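Chitinase (Chromobacterium violaceum, PDB 4TXG) probably hydrolyses the glycosidic bonds of chitin, as a family GH18 glycoside hydrolase with a predicted carbohydrate-binding module. Local coordinates at residues Thr348-Asp351 with Arg352-Ala356; Gly379-Thr382 with Phe383-Leu386. All coordinates share one frame; numbering follows the deposited sequence.

Contact 1 (Thr348-Asp351 with Arg352-Ala356)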
loop_
_atom_site.group_PDB
_atom_site.type_symbol
_atom_site.label_atom_id
_atom_site.label_comp_id
_atom_site.label_asym_id
_atom_site.label_seq_id
_atom_site.Cartn_x
_atom_site.Cartn_y
_atom_site.Cartn_z
ATOM N N THR A 348 12.441 11.765 -8.840
ATOM C CA THR A 348 13.461 12.618 -8.242
ATOM C C THR A 348 14.001 12.010 -6.953
ATOM O O THR A 348 15.205 12.047 -6.684
ATOM C CB THR A 348 12.914 14.030 -7.964
ATOM O OG1 THR A 348 12.376 14.572 -9.177
ATOM C CG2 THR A 348 14.033 14.957 -7.467
ATOM N N LEU A 349 13.113 11.450 -6.149
ATOM C CA LEU A 349 13.530 10.763 -4.934
ATOM C C LEU A 349 14.464 9.594 -5.263
ATOM O O LEU A 349 15.486 9.403 -4.604
ATOM C CB LEU A 349 12.298 10.282 -4.187
ATOM C CG LEU A 349 12.268 10.088 -2.676
ATOM C CD1 LEU A 349 12.904 11.240 -1.924
ATOM C CD2 LEU A 349 10.787 9.947 -2.308
ATOM N N ARG A 350 14.117 8.841 -6.304
ATOM C CA ARG A 350 14.931 7.718 -6.776
ATOM C C ARG A 350 16.319 8.195 -7.185
ATOM O O ARG A 350 17.334 7.608 -6.808
ATOM C CB ARG A 350 14.242 7.015 -7.953
ATOM C CG ARG A 350 15.050 5.880 -8.596
ATOM C CD ARG A 350 14.903 4.568 -7.812
ATOM N NE ARG A 350 15.784 4.505 -6.648
ATOM C CZ ARG A 350 15.556 3.745 -5.579
ATOM N NH1 ARG A 350 16.434 3.732 -4.577
ATOM N NH2 ARG A 350 14.450 2.998 -5.512
ATOM N N ASP A 351 16.352 9.284 -7.944
ATOM C CA ASP A 351 17.609 9.874 -8.390
ATOM C C ASP A 351 18.478 10.313 -7.204
ATOM O O ASP A 351 19.672 9.996 -7.144
ATOM C CB ASP A 351 17.329 11.066 -9.311
ATOM C CG ASP A 351 18.600 11.739 -9.801
ATOM O OD1 ASP A 351 19.168 12.559 -9.051
ATOM O OD2 ASP A 351 19.033 11.442 -10.935
ATOM N N ARG A 352 17.891 11.037 -6.252
ATOM C CA ARG A 352 18.688 11.567 -5.151
ATOM C C ARG A 352 19.171 10.453 -4.234
ATOM O O ARG A 352 20.314 10.476 -3.764
ATOM C CB ARG A 352 17.903 12.593 -4.326
ATOM C CG ARG A 352 17.482 13.822 -5.111
ATOM C CD ARG A 352 18.658 14.571 -5.725
ATOM N NE ARG A 352 18.179 15.818 -6.319
ATOM C CZ ARG A 352 17.679 15.928 -7.547
ATOM N NH1 ARG A 352 17.609 14.869 -8.349
ATOM N NH2 ARG A 352 17.249 17.104 -7.978
ATOM N N LEU A 353 18.304 9.478 -3.975
ATOM C CA LEU A 353 18.697 8.376 -3.105
ATOM C C LEU A 353 19.711 7.451 -3.788
ATOM O O LEU A 353 20.611 6.933 -3.123
ATOM C CB LEU A 353 17.476 7.592 -2.638
ATOM C CG LEU A 353 16.730 8.268 -1.481
ATOM C CD1 LEU A 353 15.680 7.332 -0.935
ATOM C CD2 LEU A 353 17.686 8.678 -0.386
ATOM N N ASP A 354 19.586 7.248 -5.099
ATOM C CA ASP A 354 20.584 6.457 -5.825
ATOM C C ASP A 354 21.960 7.118 -5.768
ATOM O O ASP A 354 22.959 6.452 -5.538
ATOM C CB ASP A 354 20.187 6.251 -7.297
ATOM C CG ASP A 354 19.125 5.165 -7.481
ATOM O OD1 ASP A 354 18.779 4.477 -6.504
ATOM O OD2 ASP A 354 18.639 5.007 -8.621
ATOM N N ARG A 355 22.014 8.428 -5.997
ATOM C CA ARG A 355 23.289 9.141 -5.937
ATOM C C ARG A 355 23.881 9.124 -4.532
ATOM O O ARG A 355 25.088 8.927 -4.370
ATOM C CB ARG A 355 23.122 10.582 -6.409
ATOM C CG ARG A 355 22.751 10.678 -7.871
ATOM C CD ARG A 355 22.610 12.116 -8.335
ATOM N NE ARG A 355 21.882 12.155 -9.599
ATOM C CZ ARG A 355 22.443 11.981 -10.787
ATOM N NH1 ARG A 355 21.694 12.019 -11.883
ATOM N NH2 ARG A 355 23.754 11.775 -10.878
ATOM N N ALA A 356 23.038 9.325 -3.522
ATOM C CA ALA A 356 23.489 9.279 -2.129
ATOM C C ALA A 356 24.025 7.886 -1.772
ATOM O O ALA A 356 25.036 7.759 -1.080
ATOM C CB ALA A 356 22.355 9.672 -1.182
#
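Asp351 reaches along the helix to Arg355, one turn later, and is gripped side-on by two nitrogens of that guanidinium. NE of Arg355 meets OD1 of Asp351 at 2.8 Å on the syn side, while NH1 of Arg355 reaches OD2 of Asp351 at 2.9 Å by the syn lone pair. The planes are 48° apart; OD1 lies in the guanidinium plane, while NE is tilted out of the carboxylate plane. With CG trans to its backbone N (chi1 179°), the aspartate swings beside its own carbonyl carbon and on toward the following turn; Arg355 stays extended from CG to NE. Arg352 also sends NH1 to OD1 of Asp351, at 2.9 Å, a weak bond within this salt-bridge network. Its chain bends at chi2 (-58°), which lays one guanidinium face against CG2 of Thr348, 3.7 Å from NH1 of Arg352.

Apart from the adjacent Asp351 and Arg352, these partners stand four residues apart on helix 338-360, an outer helix of the GH18 TIM barrel, packed on strand 365-371. Leu349 and Leu353 suit the inward side, both touching Ile366. Arg350, bent at chi2 and chi3, brings NE to 3.0 Å from OD1 of Asp354, meeting that oxygen from above the carboxylate plane. Buried charge is shared: Arg350 NH2 bridges to Asp390 and bonds the Tyr388 carbonyl, while OD2 of Asp354 bonds to Thr129.

Contact 2 (Gly379-Thr382 with Phe383-Leu386)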
loop_
_atom_site.group_PDB
_atom_site.type_symbol
_atom_site.label_atom_id
_atom_site.label_comp_id
_atom_site.label_asym_id
_atom_site.label_seq_id
_atom_site.Cartn_x
_atom_site.Cartn_y
_atom_site.Cartn_z
ATOM N N GLY A 379 -8.370 6.921 -10.668
ATOM C CA GLY A 379 -7.817 8.238 -10.923
ATOM C C GLY A 379 -6.298 8.277 -10.892
ATOM O O GLY A 379 -5.713 9.346 -10.785
ATOM N N MET A 380 -5.656 7.118 -10.988
ATOM C CA MET A 380 -4.194 7.078 -10.916
ATOM C C MET A 380 -3.549 6.475 -12.171
ATOM O O MET A 380 -2.468 5.873 -12.098
ATOM C CB MET A 380 -3.778 6.326 -9.641
ATOM C CG MET A 380 -4.222 7.097 -8.383
ATOM S SD MET A 380 -4.094 6.239 -6.805
ATOM C CE MET A 380 -2.325 6.019 -6.716
ATOM N N GLU A 381 -4.215 6.678 -13.313
ATOM C CA GLU A 381 -3.714 6.294 -14.632
ATOM C C GLU A 381 -3.279 4.824 -14.630
ATOM O O GLU A 381 -4.113 3.963 -14.379
ATOM C CB GLU A 381 -2.594 7.256 -15.064
ATOM C CG GLU A 381 -3.162 8.701 -15.145
ATOM C CD GLU A 381 -2.242 9.721 -15.795
ATOM O OE1 GLU A 381 -1.157 9.337 -16.289
ATOM O OE2 GLU A 381 -2.623 10.922 -15.823
ATOM N N THR A 382 -2.005 4.537 -14.882
ATOM C CA THR A 382 -1.502 3.161 -14.782
ATOM C C THR A 382 -0.444 3.000 -13.685
ATOM O O THR A 382 0.353 2.056 -13.714
ATOM C CB THR A 382 -0.891 2.679 -16.121
ATOM O OG1 THR A 382 0.249 3.487 -16.459
ATOM C CG2 THR A 382 -1.913 2.769 -17.243
ATOM N N PHE A 383 -0.452 3.906 -12.714
ATOM C CA PHE A 383 0.560 3.915 -11.651
ATOM C C PHE A 383 1.971 3.813 -12.238
ATOM O O PHE A 383 2.768 2.951 -11.854
ATOM C CB PHE A 383 0.312 2.787 -10.641
ATOM C CG PHE A 383 0.656 3.181 -9.227
ATOM C CD1 PHE A 383 1.882 3.772 -8.946
ATOM C CD2 PHE A 383 -0.257 3.013 -8.198
ATOM C CE1 PHE A 383 2.207 4.154 -7.659
ATOM C CE2 PHE A 383 0.068 3.403 -6.906
ATOM C CZ PHE A 383 1.292 3.972 -6.645
ATOM N N GLN A 384 2.260 4.706 -13.179
ATOM C CA GLN A 384 3.553 4.741 -13.848
ATOM C C GLN A 384 4.725 4.821 -12.860
ATOM O O GLN A 384 5.822 4.344 -13.151
ATOM C CB GLN A 384 3.599 5.931 -14.815
ATOM C CG GLN A 384 2.630 5.821 -16.005
ATOM C CD GLN A 384 1.301 6.500 -15.756
ATOM O OE1 GLN A 384 0.668 6.290 -14.716
ATOM N NE2 GLN A 384 0.861 7.326 -16.714
ATOM N N GLY A 385 4.474 5.392 -11.685
ATOM C CA GLY A 385 5.503 5.560 -10.670
ATOM C C GLY A 385 6.024 4.278 -10.025
ATOM O O GLY A 385 7.030 4.318 -9.326
ATOM N N LEU A 386 5.357 3.148 -10.257
ATOM C CA LEU A 386 5.787 1.883 -9.654
ATOM C C LEU A 386 7.241 1.515 -9.975
ATOM O O LEU A 386 7.918 0.893 -9.156
ATOM C CB LEU A 386 4.873 0.738 -10.099
ATOM C CG LEU A 386 3.440 0.784 -9.550
ATOM C CD1 LEU A 386 2.626 -0.366 -10.125
ATOM C CD2 LEU A 386 3.443 0.711 -8.034
#
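Met380 and Phe383 lie side by side and point the same way, the methyl CE of Met380 resting 3.6 Å from CE2 of the Phe383 ring in an oblique approach. A bend at chi3 (64°) turns that methyl toward the phenyl group; a flexible thioether suits such a spot, fitting its end to a flat neighbour. CD2 of Leu386 lies over one face of the ring, offset toward the rim, and Val370 and Tyr447 add further apolar surface around Phe383.

The polar side chains of Glu381, Thr382 and Gln384 meet apart from this apolar pair. Met380 to Phe383 form a type II' beta turn, closed by Phe383 N bonding to Met380 O at 2.9 Å, in the loop that joins helix 374-377 to barrel strand 391-395. Glu381 takes the second position with a positive phi of 52°, unusual for a residue with a side chain. Gln384, bent at chi2, folds its amide back over the turn. There NE2 of Gln384 donates to OE1 of Glu381 at 2.9 Å, nearly along the carboxylate C-O axis, with the two planes 44° apart. The other end of the amide serves the backbone: OE1 of Gln384 accepts from N of Thr382 at 3.2 Å, the donor lying well above the carbonyl plane. Glutamine suits this place because one amide offers both donor and acceptor. Thr382 crosses Gln384 at about a right angle, its OG1 3.3 Å from CD of Gln384.

Contact 1 and contact 2 follow each other along the chain within the GH18 region, their centres about 20 Å apart and their nearest atoms about 8 Å apart, without touching. Strand 365-371 lies between them in sequence and meets both: its Ile366 touches Leu349, Arg350 and Leu353 of contact 1, and its Val370 and Pro371 meet Phe383 and Met380 of contact 2. Helix 338-360 is shared too, since Asn339, near its start, touches Met380 and Glu381. Met380 also touches Thr317, just after strand 308-312, where the chain carries the DxxDxDxE signature of GH18 chitinases; contact 2 thus probably lies near the catalytic end of the barrel. Arg350 ties contact 1 to Tyr388 and Asp390, which follow contact 2 in the chain.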